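Chromosome partition protein Smc (Pyrococcus yayanosii, PDB 5XEI) probably helps to condense and partition chromosomes, as an SMC homodimer whose head domains bind and hydrolyse ATP. Local coordinates at residues A[42-47]-A[142-147]; A[164-169]-A[366-371]; A[374-379]-A[427-432]. All blocks are in the same frame, centred on the assembly; numbering follows the deposited sequence.

Contact 1 of 3, residues A[42-47]-A[142-147]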
ATOM      1  N   ILE A  42      25.073 -30.486   1.874  1.00 32.85           N
ATOM      2  CA  ILE A  42      23.647 -30.630   2.124  1.00 39.72           C
ATOM      3  C   ILE A  42      23.032 -29.277   2.476  1.00 40.36           C
ATOM      4  O   ILE A  42      21.984 -28.891   1.933  1.00 35.28           O
ATOM      5  CB  ILE A  42      23.405 -31.690   3.204  1.00 38.17           C
ATOM      6  CG1 ILE A  42      23.639 -33.074   2.590  1.00 39.05           C
ATOM      7  CG2 ILE A  42      22.010 -31.564   3.791  1.00 30.32           C
ATOM      8  CD1 ILE A  42      24.095 -34.137   3.636  1.00 42.44           C
ATOM      9  N   GLY A  43      23.695 -28.520   3.353  1.00 34.40           N
ATOM     10  CA  GLY A  43      23.335 -27.121   3.526  1.00 33.42           C
ATOM     11  C   GLY A  43      23.206 -26.383   2.209  1.00 35.73           C
ATOM     12  O   GLY A  43      22.174 -25.766   1.927  1.00 42.19           O
ATOM     13  N   ASP A  44      24.228 -26.486   1.355  1.00 33.56           N
ATOM     14  CA  ASP A  44      24.173 -25.826   0.054  1.00 38.27           C
ATOM     15  C   ASP A  44      23.017 -26.328  -0.787  1.00 37.72           C
ATOM     16  O   ASP A  44      22.457 -25.572  -1.593  1.00 33.37           O
ATOM     17  CB  ASP A  44      25.477 -26.033  -0.715  1.00 43.71           C
ATOM     18  CG  ASP A  44      26.670 -25.371  -0.042  1.00 58.51           C
ATOM     19  OD1 ASP A  44      26.484 -24.572   0.913  1.00 58.90           O
ATOM     20  OD2 ASP A  44      27.808 -25.635  -0.495  1.00 65.02           O
ATOM     21  N   ALA A  45      22.677 -27.609  -0.654  1.00 34.03           N
ATOM     22  CA  ALA A  45      21.542 -28.127  -1.398  1.00 34.62           C
ATOM     23  C   ALA A  45      20.275 -27.389  -1.005  1.00 38.76           C
ATOM     24  O   ALA A  45      19.493 -26.960  -1.868  1.00 36.22           O
ATOM     25  CB  ALA A  45      21.399 -29.630  -1.149  1.00 36.29           C
ATOM     26  N   ILE A  46      20.070 -27.206   0.301  1.00 38.18           N
ATOM     27  CA  ILE A  46      18.836 -26.593   0.773  1.00 40.56           C
ATOM     28  C   ILE A  46      18.731 -25.160   0.261  1.00 38.94           C
ATOM     29  O   ILE A  46      17.660 -24.720  -0.184  1.00 34.04           O
ATOM     30  CB  ILE A  46      18.763 -26.684   2.309  1.00 36.10           C
ATOM     31  CG1 ILE A  46      18.800 -28.155   2.731  1.00 39.50           C
ATOM     32  CG2 ILE A  46      17.508 -26.036   2.840  1.00 29.48           C
ATOM     33  CD1 ILE A  46      18.473 -28.391   4.199  1.00 42.19           C
ATOM     34  N   LEU A  47      19.843 -24.419   0.284  1.00 33.35           N
ATOM     35  CA  LEU A  47      19.829 -23.064  -0.259  1.00 34.66           C
ATOM     36  C   LEU A  47      19.569 -23.078  -1.760  1.00 40.85           C
ATOM     37  O   LEU A  47      18.819 -22.246  -2.283  1.00 40.75           O
ATOM     38  CB  LEU A  47      21.150 -22.373   0.068  1.00 41.43           C
ATOM     39  CG  LEU A  47      21.564 -21.024  -0.520  1.00 51.34           C
ATOM     40  CD1 LEU A  47      20.553 -19.944  -0.236  1.00 54.28           C
ATOM     41  CD2 LEU A  47      22.888 -20.635   0.102  1.00 59.45           C
ATOM     42  N   LEU A 142      18.838 -19.958   8.229  1.00 44.37           N
ATOM     43  CA  LEU A 142      19.874 -20.692   7.486  1.00 49.27           C
ATOM     44  C   LEU A 142      21.236 -20.103   7.832  1.00 46.51           C
ATOM     45  O   LEU A 142      21.613 -19.043   7.320  1.00 45.11           O
ATOM     46  CB  LEU A 142      19.650 -20.627   5.979  1.00 45.57           C
ATOM     47  CG  LEU A 142      18.234 -20.810   5.457  1.00 46.38           C
ATOM     48  CD1 LEU A 142      18.174 -20.505   3.977  1.00 49.22           C
ATOM     49  CD2 LEU A 142      17.783 -22.216   5.722  1.00 48.33           C
ATOM     50  N   VAL A 143      21.984 -20.817   8.676  1.00 48.63           N
ATOM     51  CA  VAL A 143      23.312 -20.394   9.106  1.00 48.25           C
ATOM     52  C   VAL A 143      24.373 -21.273   8.459  1.00 53.43           C
ATOM     53  O   VAL A 143      24.760 -22.312   9.007  1.00 55.54           O
ATOM     54  CB  VAL A 143      23.438 -20.428  10.634  1.00 41.31           C
ATOM     55  CG1 VAL A 143      24.572 -19.552  11.072  1.00 44.59           C
ATOM     56  CG2 VAL A 143      22.170 -19.978  11.255  1.00 36.66           C
ATOM     57  N   LEU A 144      24.854 -20.845   7.298  1.00 57.38           N
ATOM     58  CA  LEU A 144      25.901 -21.503   6.534  1.00 58.15           C
ATOM     59  C   LEU A 144      27.263 -20.894   6.867  1.00 60.52           C
ATOM     60  O   LEU A 144      27.371 -19.921   7.609  1.00 56.77           O
ATOM     61  CB  LEU A 144      25.605 -21.376   5.039  1.00 54.47           C
ATOM     62  CG  LEU A 144      24.631 -22.386   4.450  1.00 53.79           C
ATOM     63  CD1 LEU A 144      25.145 -23.800   4.675  1.00 59.95           C
ATOM     64  CD2 LEU A 144      23.264 -22.235   5.050  1.00 55.13           C
ATOM     65  N   GLN A 145      28.318 -21.472   6.300  1.00 67.09           N
ATOM     66  CA  GLN A 145      29.661 -20.985   6.609  1.00 72.93           C
ATOM     67  C   GLN A 145      29.801 -19.516   6.196  1.00 67.29           C
ATOM     68  O   GLN A 145      29.351 -19.110   5.121  1.00 69.51           O
ATOM     69  CB  GLN A 145      30.720 -21.877   5.932  1.00 76.15           C
ATOM     70  CG  GLN A 145      30.294 -23.374   5.822  1.00 80.42           C
ATOM     71  CD  GLN A 145      31.418 -24.380   5.444  1.00 77.91           C
ATOM     72  OE1 GLN A 145      32.507 -24.002   5.011  1.00 79.62           O
ATOM     73  NE2 GLN A 145      31.145 -25.669   5.654  1.00 66.02           N
ATOM     74  N   GLY A 146      30.386 -18.709   7.082  1.00 66.47           N
ATOM     75  CA  GLY A 146      30.521 -17.282   6.858  1.00 72.57           C
ATOM     76  C   GLY A 146      29.293 -16.437   7.165  1.00 77.20           C
ATOM     77  O   GLY A 146      29.389 -15.201   7.142  1.00 77.62           O
ATOM     78  N   ASP A 147      28.138 -17.047   7.446  1.00 75.96           N
ATOM     79  CA  ASP A 147      26.961 -16.245   7.772  1.00 71.89           C
ATOM     80  C   ASP A 147      27.147 -15.490   9.087  1.00 76.10           C
ATOM     81  O   ASP A 147      26.728 -14.330   9.199  1.00 77.05           O
ATOM     82  CB  ASP A 147      25.707 -17.121   7.829  1.00 62.36           C
ATOM     83  CG  ASP A 147      24.985 -17.200   6.493  1.00 69.25           C
ATOM     84  OD1 ASP A 147      24.374 -16.180   6.091  1.00 76.46           O
ATOM     85  OD2 ASP A 147      24.999 -18.283   5.855  1.00 69.17           O
TER
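G43 on helix 42-47 faces L144, their CA atoms 6.9 Å apart, where short strand 142-143 gives way to a turn. The contact is mainly apolar and small. Both close contacts are made by L144 CD1. L144 CG lies beside the backbone N and anti to the carbonyl carbon (chi1 -83°), which sends the CD1 branch to the helix. CD1 ends over the backbone of G43, 4.0 Å from G43 CA. G43 has no side chain, and a CB there would point toward L144, so the bare backbone leaves room for the methyl. The D44 side chain crosses that of L144 obliquely, with D44 OD1 4.1 Å from L144 CD1. This is contact without a bond. The polar partners of D44 lie elsewhere: OD2 forms salt bridges to R59 and K13, so its carboxylate is held by two positive charges. The other segment holds its own shape. L144 to D147 form a type II turn, closed by D147 N to L144 O at 3.0 Å. G146, with positive phi, sits in this turn and is the N-cap of helix 147-152. D147 turns its carboxylate back to the turn's start, where L144 N donates to D147 OD2 at 2.9 Å. The bond is bent, 142° at the hydrogen, and meets the anti side of OD2, 33° out of the carboxylate plane. L144 is thus gripped at its backbone while its side chain packs on the helix. Q145 makes a weak hydrogen bond to D449 on the neighbouring strand 445-449. The layout fits an ABC-type ATPase head: the helix following the P-loop, beside what is probably the Q-loop, which leaves the edge strand of the mixed sheet.

Contact 2 of 3, residues A[164-169]-A[366-371]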
ATOM      1  N   ASP A 164      10.900  -6.263  11.673  1.00 41.17           N
ATOM      2  CA  ASP A 164       9.631  -5.909  11.022  1.00 43.51           C
ATOM      3  C   ASP A 164       8.881  -7.146  10.561  1.00 44.12           C
ATOM      4  O   ASP A 164       7.703  -7.344  10.893  1.00 45.74           O
ATOM      5  CB  ASP A 164       9.830  -4.987   9.810  1.00 48.77           C
ATOM      6  CG  ASP A 164      10.536  -3.679  10.152  1.00 57.55           C
ATOM      7  OD1 ASP A 164      10.440  -3.229  11.314  1.00 65.71           O
ATOM      8  OD2 ASP A 164      11.156  -3.071   9.244  1.00 59.03           O
ATOM      9  N   GLU A 165       9.549  -7.970   9.753  1.00 43.32           N
ATOM     10  CA  GLU A 165       8.995  -9.259   9.357  1.00 42.95           C
ATOM     11  C   GLU A 165       8.431 -10.033  10.550  1.00 44.80           C
ATOM     12  O   GLU A 165       7.254 -10.415  10.559  1.00 42.19           O
ATOM     13  CB  GLU A 165      10.080 -10.054   8.639  1.00 46.92           C
ATOM     14  CG  GLU A 165      10.483  -9.434   7.299  1.00 60.50           C
ATOM     15  CD  GLU A 165      11.385 -10.336   6.473  1.00 68.14           C
ATOM     16  OE1 GLU A 165      12.286  -9.813   5.776  1.00 71.40           O
ATOM     17  OE2 GLU A 165      11.194 -11.569   6.544  1.00 72.22           O
ATOM     18  N   ILE A 166       9.246 -10.251  11.584  1.00 39.88           N
ATOM     19  CA  ILE A 166       8.817 -11.110  12.683  1.00 44.71           C
ATOM     20  C   ILE A 166       7.582 -10.528  13.368  1.00 43.75           C
ATOM     21  O   ILE A 166       6.634 -11.247  13.708  1.00 40.11           O
ATOM     22  CB  ILE A 166       9.968 -11.325  13.685  1.00 46.12           C
ATOM     23  CG1 ILE A 166      11.195 -11.949  13.011  1.00 45.24           C
ATOM     24  CG2 ILE A 166       9.498 -12.176  14.835  1.00 44.64           C
ATOM     25  CD1 ILE A 166      10.874 -13.040  12.026  1.00 50.90           C
ATOM     26  N   SER A 167       7.587  -9.214  13.592  1.00 40.15           N
ATOM     27  CA  SER A 167       6.478  -8.588  14.290  1.00 44.02           C
ATOM     28  C   SER A 167       5.203  -8.629  13.470  1.00 46.51           C
ATOM     29  O   SER A 167       4.111  -8.587  14.046  1.00 48.05           O
ATOM     30  CB  SER A 167       6.828  -7.145  14.663  1.00 43.22           C
ATOM     31  OG  SER A 167       7.223  -6.397  13.534  1.00 50.49           O
ATOM     32  N   GLY A 168       5.317  -8.737  12.149  1.00 48.69           N
ATOM     33  CA  GLY A 168       4.144  -8.870  11.312  1.00 50.16           C
ATOM     34  C   GLY A 168       3.408  -7.578  11.042  1.00 56.20           C
ATOM     35  O   GLY A 168       2.196  -7.603  10.810  1.00 60.17           O
ATOM     36  N   ILE A 169       4.111  -6.443  11.048  1.00 54.83           N
ATOM     37  CA  ILE A 169       3.484  -5.153  10.774  1.00 54.55           C
ATOM     38  C   ILE A 169       2.993  -4.996   9.339  1.00 53.24           C
ATOM     39  O   ILE A 169       2.353  -3.985   9.024  1.00 56.48           O
ATOM     40  CB  ILE A 169       4.466  -4.007  11.079  1.00 51.49           C
ATOM     41  CG1 ILE A 169       5.759  -4.204  10.276  1.00 48.62           C
ATOM     42  CG2 ILE A 169       4.706  -3.895  12.578  1.00 48.02           C
ATOM     43  CD1 ILE A 169       6.737  -3.053  10.368  1.00 44.40           C
ATOM     44  N   MET A 366       7.053  -2.588  18.856  1.00 36.58           N
ATOM     45  CA  MET A 366       7.739  -2.498  20.137  1.00 37.63           C
ATOM     46  C   MET A 366       7.448  -3.711  21.004  1.00 39.66           C
ATOM     47  O   MET A 366       8.351  -4.236  21.663  1.00 46.42           O
ATOM     48  CB  MET A 366       7.337  -1.221  20.863  1.00 44.14           C
ATOM     49  CG  MET A 366       7.608   0.032  20.080  1.00 50.39           C
ATOM     50  SD  MET A 366       9.375   0.301  19.870  1.00 56.23           S
ATOM     51  CE  MET A 366       9.894   0.230  21.577  1.00 50.71           C
ATOM     52  N   ARG A 367       6.190  -4.158  21.034  1.00 36.92           N
ATOM     53  CA  ARG A 367       5.848  -5.362  21.781  1.00 34.07           C
ATOM     54  C   ARG A 367       6.694  -6.525  21.318  1.00 35.61           C
ATOM     55  O   ARG A 367       7.197  -7.309  22.129  1.00 36.74           O
ATOM     56  CB  ARG A 367       4.373  -5.702  21.608  1.00 40.25           C
ATOM     57  CG  ARG A 367       3.927  -6.866  22.478  1.00 36.94           C
ATOM     58  CD  ARG A 367       3.878  -8.204  21.751  1.00 33.21           C
ATOM     59  NE  ARG A 367       3.797  -9.280  22.729  1.00 40.63           N
ATOM     60  CZ  ARG A 367       3.043 -10.374  22.620  1.00 37.79           C
ATOM     61  NH1 ARG A 367       2.281 -10.565  21.564  1.00 36.10           N
ATOM     62  NH2 ARG A 367       3.033 -11.279  23.594  1.00 40.83           N
ATOM     63  N   THR A 368       6.841  -6.669  20.004  1.00 38.84           N
ATOM     64  CA  THR A 368       7.730  -7.693  19.481  1.00 39.58           C
ATOM     65  C   THR A 368       9.162  -7.384  19.861  1.00 35.19           C
ATOM     66  O   THR A 368       9.875  -8.244  20.388  1.00 37.42           O
ATOM     67  CB  THR A 368       7.593  -7.786  17.965  1.00 41.92           C
ATOM     68  OG1 THR A 368       6.218  -7.999  17.614  1.00 44.64           O
ATOM     69  CG2 THR A 368       8.442  -8.928  17.425  1.00 41.34           C
ATOM     70  N   LEU A 369       9.585  -6.138  19.633  1.00 30.35           N
ATOM     71  CA  LEU A 369      10.978  -5.784  19.854  1.00 31.95           C
ATOM     72  C   LEU A 369      11.385  -5.998  21.304  1.00 39.53           C
ATOM     73  O   LEU A 369      12.514  -6.410  21.584  1.00 36.55           O
ATOM     74  CB  LEU A 369      11.196  -4.339  19.431  1.00 33.89           C
ATOM     75  CG  LEU A 369      12.598  -3.739  19.399  1.00 36.84           C
ATOM     76  CD1 LEU A 369      12.835  -2.897  20.605  1.00 43.08           C
ATOM     77  CD2 LEU A 369      13.668  -4.821  19.279  1.00 30.24           C
ATOM     78  N   GLU A 370      10.473  -5.761  22.236  1.00 44.77           N
ATOM     79  CA  GLU A 370      10.826  -5.908  23.637  1.00 44.05           C
ATOM     80  C   GLU A 370      10.800  -7.364  24.070  1.00 39.13           C
ATOM     81  O   GLU A 370      11.672  -7.795  24.839  1.00 40.34           O
ATOM     82  CB  GLU A 370       9.900  -5.042  24.491  1.00 49.84           C
ATOM     83  CG  GLU A 370      10.311  -3.559  24.448  1.00 60.97           C
ATOM     84  CD  GLU A 370       9.139  -2.563  24.486  1.00 78.25           C
ATOM     85  OE1 GLU A 370       9.267  -1.502  23.838  1.00 80.97           O
ATOM     86  OE2 GLU A 370       8.110  -2.809  25.162  1.00 80.44           O
ATOM     87  N   ALA A 371       9.828  -8.143  23.584  1.00 36.53           N
ATOM     88  CA  ALA A 371       9.828  -9.571  23.881  1.00 40.03           C
ATOM     89  C   ALA A 371      11.154 -10.194  23.457  1.00 44.93           C
ATOM     90  O   ALA A 371      11.835 -10.870  24.247  1.00 39.03           O
ATOM     91  CB  ALA A 371       8.655 -10.264  23.178  1.00 33.39           C
TER
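A Schellman motif closes helix 156-167 where the head passes into the coiled coil, and the last helical residue, S167, packs against T368 of the long helix 321-383. The two CA atoms are 5.4 Å apart, the nearest pair of the segments. G168 has positive phi (79°) and bonds back into the last turn: G168 N meets D164 O at 3.0 Å, with a second, weak bond to E165 O. T368 touches S167 with both branches. Its CG2 stands anti to the backbone N, with OG1 beside that N (chi1 -55°), and the two straddle the S167 side. T368 CG2 lies 3.7 Å from S167 CB, and OG1 also rests on that carbon. I166 adds a methyl contact, CG2 to T368 CG2 at 4.3 Å. The hydroxyls do not bond each other. T368 OG1 is hydrogen-bonded to V364 O in its own helix, while S167 OG has the carbonyls of I163 and D164 near it. With an alanine in place of T368, the CG2 contacts to S167 and I166 would go, and V364 O would probably be left without its hydroxyl partner. F440 of helix 424-440 touches both I166 and T368. Both hydroxyls thus serve their own helices, and the buried join is van der Waals packing, with no hydrogen bond across it.

Contact 3 of 3, residues A[374-379]-A[427-432]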
ATOM      1  N   LYS A 374      14.056  -9.219  25.783  1.00 40.35           N
ATOM      2  CA  LYS A 374      14.065  -9.991  27.022  1.00 41.21           C
ATOM      3  C   LYS A 374      14.653 -11.376  26.776  1.00 44.58           C
ATOM      4  O   LYS A 374      15.621 -11.787  27.438  1.00 41.74           O
ATOM      5  CB  LYS A 374      12.646 -10.082  27.587  1.00 41.58           C
ATOM      6  CG  LYS A 374      12.440 -10.982  28.811  1.00 47.98           C
ATOM      7  CD  LYS A 374      10.937 -10.977  29.157  1.00 58.42           C
ATOM      8  CE  LYS A 374      10.467 -12.205  29.939  1.00 62.39           C
ATOM      9  NZ  LYS A 374       8.958 -12.326  29.883  1.00 57.27           N
ATOM     10  N   ASN A 375      14.094 -12.088  25.789  1.00 37.87           N
ATOM     11  CA  ASN A 375      14.608 -13.397  25.411  1.00 37.88           C
ATOM     12  C   ASN A 375      16.100 -13.353  25.165  1.00 40.91           C
ATOM     13  O   ASN A 375      16.853 -14.176  25.693  1.00 43.00           O
ATOM     14  CB  ASN A 375      13.892 -13.892  24.167  1.00 42.51           C
ATOM     15  CG  ASN A 375      12.419 -14.135  24.405  1.00 49.31           C
ATOM     16  OD1 ASN A 375      11.937 -14.133  25.553  1.00 50.21           O
ATOM     17  ND2 ASN A 375      11.688 -14.371  23.314  1.00 47.21           N
ATOM     18  N   PHE A 376      16.547 -12.382  24.372  1.00 39.69           N
ATOM     19  CA  PHE A 376      17.953 -12.293  24.011  1.00 35.60           C
ATOM     20  C   PHE A 376      18.838 -12.237  25.243  1.00 44.05           C
ATOM     21  O   PHE A 376      19.849 -12.947  25.341  1.00 39.45           O
ATOM     22  CB  PHE A 376      18.164 -11.065  23.165  1.00 32.98           C
ATOM     23  CG  PHE A 376      19.564 -10.862  22.768  1.00 40.86           C
ATOM     24  CD1 PHE A 376      20.276 -11.892  22.162  1.00 41.11           C
ATOM     25  CD2 PHE A 376      20.174  -9.632  22.964  1.00 40.82           C
ATOM     26  CE1 PHE A 376      21.586 -11.705  21.778  1.00 45.20           C
ATOM     27  CE2 PHE A 376      21.491  -9.426  22.575  1.00 47.20           C
ATOM     28  CZ  PHE A 376      22.201 -10.467  21.977  1.00 48.50           C
ATOM     29  N   SER A 377      18.458 -11.397  26.203  1.00 45.16           N
ATOM     30  CA  SER A 377      19.199 -11.275  27.450  1.00 45.45           C
ATOM     31  C   SER A 377      19.362 -12.616  28.142  1.00 44.97           C
ATOM     32  O   SER A 377      20.483 -13.066  28.403  1.00 46.82           O
ATOM     33  CB  SER A 377      18.476 -10.294  28.348  1.00 42.65           C
ATOM     34  OG  SER A 377      18.660  -9.018  27.789  1.00 59.00           O
ATOM     35  N   GLU A 378      18.238 -13.269  28.446  1.00 45.13           N
ATOM     36  CA  GLU A 378      18.273 -14.549  29.143  1.00 44.75           C
ATOM     37  C   GLU A 378      19.175 -15.544  28.425  1.00 46.52           C
ATOM     38  O   GLU A 378      20.173 -16.015  28.981  1.00 54.49           O
ATOM     39  CB  GLU A 378      16.857 -15.105  29.287  1.00 43.99           C
ATOM     40  CG  GLU A 378      16.019 -14.325  30.256  1.00 49.21           C
ATOM     41  CD  GLU A 378      14.564 -14.234  29.840  1.00 62.31           C
ATOM     42  OE1 GLU A 378      13.772 -13.624  30.597  1.00 70.95           O
ATOM     43  OE2 GLU A 378      14.207 -14.752  28.756  1.00 59.83           O
ATOM     44  N   LEU A 379      18.850 -15.853  27.175  1.00 42.13           N
ATOM     45  CA  LEU A 379      19.611 -16.860  26.450  1.00 46.16           C
ATOM     46  C   LEU A 379      21.103 -16.534  26.397  1.00 51.33           C
ATOM     47  O   LEU A 379      21.932 -17.449  26.495  1.00 56.58           O
ATOM     48  CB  LEU A 379      19.025 -17.046  25.045  1.00 46.17           C
ATOM     49  CG  LEU A 379      17.510 -17.326  25.056  1.00 54.88           C
ATOM     50  CD1 LEU A 379      16.932 -17.530  23.666  1.00 51.68           C
ATOM     51  CD2 LEU A 379      17.153 -18.507  25.965  1.00 60.82           C
ATOM     52  N   ALA A 427      30.054 -15.937  18.011  1.00 49.91           N
ATOM     53  CA  ALA A 427      29.135 -17.010  17.646  1.00 53.47           C
ATOM     54  C   ALA A 427      28.043 -17.179  18.693  1.00 54.69           C
ATOM     55  O   ALA A 427      26.860 -17.291  18.353  1.00 52.18           O
ATOM     56  CB  ALA A 427      29.893 -18.328  17.443  1.00 50.03           C
ATOM     57  N   LEU A 428      28.427 -17.207  19.975  1.00 57.73           N
ATOM     58  CA  LEU A 428      27.443 -17.334  21.046  1.00 53.21           C
ATOM     59  C   LEU A 428      26.442 -16.190  21.031  1.00 52.92           C
ATOM     60  O   LEU A 428      25.265 -16.382  21.357  1.00 49.25           O
ATOM     61  CB  LEU A 428      28.144 -17.389  22.400  1.00 55.35           C
ATOM     62  CG  LEU A 428      28.875 -18.696  22.686  1.00 55.77           C
ATOM     63  CD1 LEU A 428      29.445 -18.664  24.069  1.00 47.93           C
ATOM     64  CD2 LEU A 428      27.936 -19.880  22.512  1.00 58.83           C
ATOM     65  N   THR A 429      26.894 -14.997  20.660  1.00 52.40           N
ATOM     66  CA  THR A 429      25.988 -13.871  20.537  1.00 49.08           C
ATOM     67  C   THR A 429      25.022 -14.074  19.384  1.00 48.27           C
ATOM     68  O   THR A 429      23.805 -13.942  19.553  1.00 48.52           O
ATOM     69  CB  THR A 429      26.798 -12.594  20.362  1.00 49.04           C
ATOM     70  OG1 THR A 429      27.290 -12.198  21.642  1.00 48.48           O
ATOM     71  CG2 THR A 429      25.954 -11.476  19.770  1.00 46.72           C
ATOM     72  N   ALA A 430      25.546 -14.400  18.201  1.00 50.06           N
ATOM     73  CA  ALA A 430      24.677 -14.613  17.053  1.00 42.02           C
ATOM     74  C   ALA A 430      23.620 -15.641  17.389  1.00 44.16           C
ATOM     75  O   ALA A 430      22.467 -15.519  16.963  1.00 46.60           O
ATOM     76  CB  ALA A 430      25.490 -15.056  15.834  1.00 36.23           C
ATOM     77  N   LEU A 431      23.972 -16.620  18.219  1.00 43.70           N
ATOM     78  CA  LEU A 431      23.030 -17.691  18.515  1.00 47.90           C
ATOM     79  C   LEU A 431      22.007 -17.284  19.560  1.00 49.74           C
ATOM     80  O   LEU A 431      20.861 -17.764  19.516  1.00 45.04           O
ATOM     81  CB  LEU A 431      23.775 -18.948  18.963  1.00 49.69           C
ATOM     82  CG  LEU A 431      24.396 -19.728  17.798  1.00 47.88           C
ATOM     83  CD1 LEU A 431      25.721 -20.229  18.192  1.00 48.32           C
ATOM     84  CD2 LEU A 431      23.522 -20.882  17.349  1.00 53.10           C
ATOM     85  N   ALA A 432      22.386 -16.403  20.495  1.00 48.34           N
ATOM     86  CA  ALA A 432      21.386 -15.846  21.400  1.00 48.05           C
ATOM     87  C   ALA A 432      20.336 -15.085  20.610  1.00 42.98           C
ATOM     88  O   ALA A 432      19.131 -15.322  20.763  1.00 42.60           O
ATOM     89  CB  ALA A 432      22.034 -14.946  22.452  1.00 45.57           C
TER
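The F376 ring meets helix 427-432 at its edge, where T429 O and A432 C lie near the ring plane. A432 CB comes to the same side of the ring obliquely. The CE1 corner does most of the touching, at 3.3 Å from A432 CB and 3.9 Å from T429 O. CD1 shares the work, 3.6 Å from A432 C. F376 reaches this place because CG stands anti to its backbone N (chi1 179°), which carries the ring out from the helix and along to its partner. No hydrogen bond crosses the contact. Within its own helix, A432 N bonds L428 O. L379 sits one turn after F376 and packs on the same alanine. Its CB is 4.5 Å from A432 CB, and its CD1 lies 4.3 Å from A432 O. A432 therefore lodges between an aromatic ring and a leucine. Its small side chain lets the chains come near, with L379 CA and A432 CA 5.4 Å apart. The axes of segments 374-379 and 427-432 approach to 9.5 Å and run at 141° to each other, closer to antiparallel than to perpendicular. T429 touches the ring with its backbone carbonyl. Helix 424-440 begins within what is probably the ABC signature motif, just after M421, and the contact joins it to the end of the coiled-coil arm, helix 321-383. F380 of that arm also touches T429 and A432, while from helix 424-440 A436 touches F376, and F435 and R439 touch L379. Strand 404-409 completes the surroundings, with I406 against F376 and A408 against T429.

All three contacts are buried, and none is a surface patch. Contacts 2 and 3 share helix 321-383, which adjoining segments present first to the end of helix 156-167 and then to helix 424-440; their centres lie about 17 Å apart. Contact 1 uses other elements, the P-loop helix and the turn after strand 142-143, and its centre is about 21 Å from that of contact 3. It alone lies near the predicted ATP site, and only here does a charged side chain, D44, take part in the touching. Contact 2 brings hydroxyls and methyls together at the root of the coiled coil. Contact 3 is aromatic and aliphatic packing between two long helices.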